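Local coordinates for protein flavodoxin (Streptococcus pneumoniae serotype 4, PDB 5LJL) that binds FMN and probably serves as a low-potential electron donor to a number of redox enzymes, at residues D37-V42 with P66-D71; A53-Y58 with D104-V109. All coordinates share one frame; numbering follows the deposited sequence.

Both contacts join the five-stranded parallel sheet to helices that cover it, and their centres lie about 12 Å apart. Along the chain the segments alternate: 37-42 at the end of strand 33-38, then 53-58 on strand 52-56; segment 66-71 opens helix 67-77, and 104-109 lies within helix 101-113. Contact 1 involves an outermost strand, whereas contact 2 lies about 5 Å from the centre of the chain, on the middle strand. They touch where the Met69 side chain of contact 1 packs on the Phe106 ring of contact 2, and where Glu68 is hydrogen-bonded to Tyr58. Met69 and Phe106 thus join the two helices that pack on the same side of the sheet in this flavodoxin fold.

Contact 1 of 2, residues D37-V42 with P66-D71; sequences DECTTV and PDEMMD
Cys39, just past the end of strand 33-38, points its side chain at the first turn of helix 67-77 and touches Glu68 and Met69. Its CB lies against the thioether of Met69, 3.7 Å from SD, with the terminal methyl CE of Met69 equally near. One bond further out, SG is placed between the backbone N and carbonyl carbon of Cys39 (chi1 66°), which turns it toward the backbone and side chain of Glu68. There it lies 3.5 Å from CG of Glu68 and 3.4 Å from the backbone O of Glu68, while CG of Met69 flanks it at 4.0 Å. The bend at chi2 (-69°) turns the SD-CE end of Met69 toward CB of Cys39.

Beside this contact, the carboxylates of Glu38 and Glu68 come near each other without touching, their OE2 atoms 5.0 Å apart. A water lies 2.8 Å from OE2 of Glu38 and 2.8 Å from OE2 of Glu68, placed to bridge them, which may ease the repulsion of like charges. OE2 of Glu68 also has a hydrogen bond with the hydroxyl of Tyr58. Behind the cysteine, O of Glu38 accepts hydrogen bonds from both N and OG1 of Thr41, holding the turn that follows the strand. The contact joins this turn after edge strand 33-38 to helix 67-77, which follows strand 52-56 in the chain, within the 2-1-3-4-5 parallel sheet of the flavodoxin fold.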
loop_
_atom_site.group_PDB
_atom_site.type_symbol
_atom_site.label_atom_id
_atom_site.label_comp_id
_atom_site.label_asym_id
_atom_site.label_seq_id
_atom_site.Cartn_x
_atom_site.Cartn_y
_atom_site.Cartn_z
ATOM N N ASP A 37 7.170 -5.604 4.144
ATOM C CA ASP A 37 7.313 -5.638 5.607
ATOM C C ASP A 37 6.021 -5.264 6.294
ATOM O O ASP A 37 5.307 -4.380 5.840
ATOM C CB ASP A 37 8.373 -4.648 6.020
ATOM C CG ASP A 37 9.744 -5.016 5.531
ATOM O OD1 ASP A 37 10.399 -5.895 6.141
ATOM O OD2 ASP A 37 10.182 -4.466 4.522
ATOM N N GLU A 38 5.739 -5.922 7.432
ATOM C CA GLU A 38 4.647 -5.495 8.291
ATOM C C GLU A 38 5.009 -4.198 8.914
ATOM O O GLU A 38 6.221 -3.940 9.158
ATOM C CB GLU A 38 4.336 -6.551 9.344
ATOM C CG GLU A 38 2.979 -6.347 9.962
ATOM C CD GLU A 38 2.749 -7.201 11.192
ATOM O OE1 GLU A 38 3.665 -8.000 11.564
ATOM O OE2 GLU A 38 1.649 -7.036 11.800
ATOM N N CYS A 39 4.005 -3.330 9.070
ATOM C CA CYS A 39 4.222 -1.991 9.559
ATOM C C CYS A 39 4.894 -1.898 10.924
ATOM O O CYS A 39 5.598 -0.911 11.138
ATOM C CB CYS A 39 2.914 -1.201 9.554
ATOM S SG CYS A 39 1.650 -1.774 10.701
ATOM N N THR A 40 4.744 -2.923 11.779
ATOM C CA THR A 40 5.451 -2.936 13.084
ATOM C C THR A 40 6.947 -3.194 12.945
ATOM O O THR A 40 7.633 -3.198 13.942
ATOM C CB THR A 40 5.003 -4.048 14.083
ATOM O OG1 THR A 40 3.885 -4.760 13.571
ATOM C CG2 THR A 40 4.666 -3.451 15.434
ATOM N N THR A 41 7.461 -3.487 11.754
ATOM C CA THR A 41 8.856 -3.892 11.634
ATOM C C THR A 41 9.720 -2.907 10.825
ATOM O O THR A 41 10.876 -3.215 10.538
ATOM C CB THR A 41 8.989 -5.314 11.049
ATOM O OG1 THR A 41 8.562 -5.307 9.650
ATOM C CG2 THR A 41 8.205 -6.351 11.866
ATOM N N VAL A 42 9.118 -1.793 10.372
ATOM C CA VAL A 42 9.877 -0.812 9.607
ATOM C C VAL A 42 9.548 0.595 10.113
ATOM O O VAL A 42 8.630 0.771 10.922
ATOM C CB VAL A 42 9.555 -0.915 8.091
ATOM C CG1 VAL A 42 10.016 -2.227 7.533
ATOM C CG2 VAL A 42 8.066 -0.727 7.868
ATOM N N PRO A 66 -5.814 0.693 11.286
ATOM C CA PRO A 66 -5.263 -0.289 12.204
ATOM C C PRO A 66 -4.480 0.362 13.343
ATOM O O PRO A 66 -3.691 1.286 13.131
ATOM C CB PRO A 66 -4.349 -1.110 11.311
ATOM C CG PRO A 66 -4.918 -0.963 9.934
ATOM C CD PRO A 66 -5.416 0.423 9.886
ATOM N N ASP A 67 -4.693 -0.173 14.568
ATOM C CA ASP A 67 -3.981 0.322 15.717
ATOM C C ASP A 67 -2.495 0.432 15.431
ATOM O O ASP A 67 -1.840 1.428 15.724
ATOM C CB ASP A 67 -4.186 -0.625 16.921
ATOM C CG ASP A 67 -5.552 -0.560 17.477
ATOM O OD1 ASP A 67 -5.870 -1.479 18.340
ATOM O OD2 ASP A 67 -6.356 0.391 17.146
ATOM N N GLU A 68 -1.938 -0.633 14.847
ATOM C CA GLU A 68 -0.518 -0.719 14.589
ATOM C C GLU A 68 -0.047 0.252 13.455
ATOM O O GLU A 68 1.164 0.464 13.275
ATOM C CB GLU A 68 -0.149 -2.181 14.249
ATOM C CG GLU A 68 -0.812 -2.775 13.001
ATOM C CD GLU A 68 -2.167 -3.469 13.218
ATOM O OE1 GLU A 68 -2.847 -3.143 14.191
ATOM O OE2 GLU A 68 -2.553 -4.386 12.415
ATOM N N MET A 69 -0.993 0.781 12.690
ATOM C CA MET A 69 -0.756 1.783 11.665
ATOM C C MET A 69 -0.760 3.220 12.205
ATOM O O MET A 69 -0.257 4.112 11.524
ATOM C CB MET A 69 -1.716 1.675 10.448
ATOM C CG MET A 69 -1.351 0.586 9.451
ATOM S SD MET A 69 0.195 1.050 8.593
ATOM C CE MET A 69 0.197 -0.126 7.255
ATOM N N MET A 70 -1.267 3.464 13.410
ATOM C CA MET A 70 -1.385 4.855 13.879
ATOM C C MET A 70 -0.039 5.569 13.976
ATOM O O MET A 70 0.113 6.656 13.458
ATOM C CB MET A 70 -2.162 4.928 15.201
ATOM C CG MET A 70 -3.673 4.970 14.964
ATOM S SD MET A 70 -4.629 5.282 16.531
ATOM C CE MET A 70 -3.521 6.428 17.321
ATOM N N ASP A 71 0.945 4.929 14.551
ATOM C CA ASP A 71 2.298 5.483 14.619
ATOM C C ASP A 71 2.990 5.666 13.252
ATOM O O ASP A 71 3.639 6.641 12.991
ATOM C CB ASP A 71 3.180 4.560 15.464
ATOM C CG ASP A 71 3.438 5.111 16.787
ATOM O OD1 ASP A 71 4.640 5.311 17.060
ATOM O OD2 ASP A 71 2.480 5.431 17.526
HETATM O O HOH W 1 -0.744 -5.896 10.965
#

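Contact 2 of 2, residues A53-Y58 with D104-V109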
loop_
_atom_site.group_PDB
_atom_site.type_symbol
_atom_site.label_atom_id
_atom_site.label_comp_id
_atom_site.label_asym_id
_atom_site.label_seq_id
_atom_site.Cartn_x
_atom_site.Cartn_y
_atom_site.Cartn_z
ATOM N N ALA A 53 6.824 3.769 -3.103
ATOM C CA ALA A 53 6.256 3.526 -1.732
ATOM C C ALA A 53 4.819 3.025 -1.821
ATOM O O ALA A 53 4.000 3.755 -2.392
ATOM C CB ALA A 53 6.290 4.814 -0.921
ATOM N N ILE A 54 4.514 1.872 -1.220
ATOM C CA ILE A 54 3.171 1.273 -1.247
ATOM C C ILE A 54 2.753 0.934 0.198
ATOM O O ILE A 54 3.561 0.327 0.969
ATOM C CB ILE A 54 3.107 0.042 -2.141
ATOM C CG1 ILE A 54 3.421 0.383 -3.617
ATOM C CG2 ILE A 54 1.788 -0.699 -2.009
ATOM C CD1 ILE A 54 3.817 -0.765 -4.449
ATOM N N VAL A 55 1.514 1.295 0.532
ATOM C CA VAL A 55 0.858 0.841 1.748
ATOM C C VAL A 55 -0.279 -0.072 1.353
ATOM O O VAL A 55 -1.078 0.278 0.469
ATOM C CB VAL A 55 0.348 1.988 2.646
ATOM C CG1 VAL A 55 -0.622 1.504 3.701
ATOM C CG2 VAL A 55 1.549 2.743 3.211
ATOM N N ALA A 56 -0.316 -1.217 2.035
ATOM C CA ALA A 56 -1.442 -2.145 1.942
ATOM C C ALA A 56 -2.068 -2.224 3.319
ATOM O O ALA A 56 -1.415 -2.660 4.277
ATOM C CB ALA A 56 -0.906 -3.523 1.482
ATOM N N THR A 57 -3.313 -1.832 3.484
ATOM C CA THR A 57 -3.940 -1.787 4.816
ATOM C C THR A 57 -5.370 -2.285 4.849
ATOM O O THR A 57 -6.135 -2.027 3.945
ATOM C CB THR A 57 -3.826 -0.346 5.397
ATOM O OG1 THR A 57 -4.220 -0.349 6.788
ATOM C CG2 THR A 57 -4.615 0.673 4.585
ATOM N N TYR A 58 -5.739 -2.937 5.943
ATOM C CA TYR A 58 -7.149 -3.201 6.289
ATOM C C TYR A 58 -7.662 -1.909 7.026
ATOM O O TYR A 58 -6.913 -0.974 7.265
ATOM C CB TYR A 58 -7.306 -4.462 7.140
ATOM C CG TYR A 58 -6.753 -4.415 8.568
ATOM C CD1 TYR A 58 -5.440 -4.653 8.804
ATOM C CD2 TYR A 58 -7.571 -4.145 9.663
ATOM C CE1 TYR A 58 -4.939 -4.722 10.119
ATOM C CE2 TYR A 58 -7.085 -4.117 10.972
ATOM C CZ TYR A 58 -5.770 -4.404 11.216
ATOM O OH TYR A 58 -5.258 -4.401 12.500
ATOM N N ASP A 104 -8.316 5.055 1.594
ATOM C CA ASP A 104 -8.542 6.445 1.267
ATOM C C ASP A 104 -7.719 7.354 2.167
ATOM O O ASP A 104 -7.107 8.333 1.700
ATOM C CB ASP A 104 -10.030 6.803 1.374
ATOM C CG ASP A 104 -10.832 6.297 0.255
ATOM O OD1 ASP A 104 -10.313 5.723 -0.735
ATOM O OD2 ASP A 104 -12.069 6.472 0.367
ATOM N N ASP A 105 -7.670 7.053 3.456
ATOM C CA ASP A 105 -6.899 7.879 4.394
ATOM C C ASP A 105 -5.399 7.887 4.103
ATOM O O ASP A 105 -4.747 8.924 4.200
ATOM C CB ASP A 105 -7.145 7.403 5.809
ATOM C CG ASP A 105 -8.585 7.615 6.266
ATOM O OD1 ASP A 105 -9.348 8.366 5.623
ATOM O OD2 ASP A 105 -8.898 6.914 7.216
ATOM N N PHE A 106 -4.863 6.726 3.725
ATOM C CA PHE A 106 -3.425 6.627 3.362
ATOM C C PHE A 106 -3.160 7.286 2.010
ATOM O O PHE A 106 -2.060 7.864 1.808
ATOM C CB PHE A 106 -2.905 5.188 3.421
ATOM C CG PHE A 106 -2.283 4.826 4.726
ATOM C CD1 PHE A 106 -1.000 5.279 5.005
ATOM C CD2 PHE A 106 -2.954 4.135 5.704
ATOM C CE1 PHE A 106 -0.376 4.939 6.216
ATOM C CE2 PHE A 106 -2.355 3.794 6.905
ATOM C CZ PHE A 106 -1.045 4.205 7.187
ATOM N N ASP A 107 -4.118 7.223 1.070
ATOM C CA ASP A 107 -3.974 7.981 -0.198
ATOM C C ASP A 107 -3.755 9.468 0.144
ATOM O O ASP A 107 -2.819 10.117 -0.366
ATOM C CB ASP A 107 -5.200 7.728 -1.072
ATOM C CG ASP A 107 -5.130 8.400 -2.410
ATOM O OD1 ASP A 107 -4.129 8.977 -2.801
ATOM O OD2 ASP A 107 -6.131 8.267 -3.110
ATOM N N ARG A 108 -4.589 10.025 1.032
ATOM C CA ARG A 108 -4.504 11.451 1.379
ATOM C C ARG A 108 -3.234 11.825 2.092
ATOM O O ARG A 108 -2.634 12.864 1.786
ATOM C CB ARG A 108 -5.745 11.877 2.185
ATOM C CG ARG A 108 -7.020 11.803 1.386
ATOM C CD ARG A 108 -7.238 13.007 0.451
ATOM N NE ARG A 108 -8.665 13.074 -0.007
ATOM C CZ ARG A 108 -9.408 14.182 -0.222
ATOM N NH1 ARG A 108 -8.923 15.415 -0.040
ATOM N NH2 ARG A 108 -10.679 14.050 -0.610
ATOM N N VAL A 109 -2.788 11.007 3.035
ATOM C CA VAL A 109 -1.544 11.275 3.705
ATOM C C VAL A 109 -0.359 11.260 2.750
ATOM O O VAL A 109 0.550 12.139 2.844
ATOM C CB VAL A 109 -1.361 10.450 5.017
ATOM C CG1 VAL A 109 -0.881 9.069 4.733
ATOM C CG2 VAL A 109 -0.334 11.148 5.912
#
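Val55 sets a methyl squarely over the ring of Phe106. CG1 stands 3.9 Å from the ring centroid and only 12° off the ring normal, a CH-pi contact onto one face. The two side chains cross at about a right angle. CG1 is anti to the backbone N of Val55 (chi1 165°) and takes the ring centre, while CG2 stands above the same face but displaced outward, 4.0 Å from CD1 of Phe106. Thr57, two residues on, also crosses Phe106 at about a right angle; its methyl CG2 approaches obliquely, 4.0 Å from CD2. The methyl, not the hydroxyl, therefore meets the phenylalanine. OG1 of Thr57 turns instead to its own chain and donates to a lone pair of O of Tyr58, in the carbonyl plane, at 2.8 Å, which satisfies this buried hydroxyl and probably helps hold the rotation of the side chain.

Ala56, between the two, points away and packs on helix 15-29 across the sheet. Strand 52-56 is joined by backbone hydrogen bonds to strand 4-9 through Ile54 and to strand 85-92 through Ala53 and Val55. Phe106 projects from helix 101-113 onto this central strand and also touches Met69 of the adjacent helix 67-77.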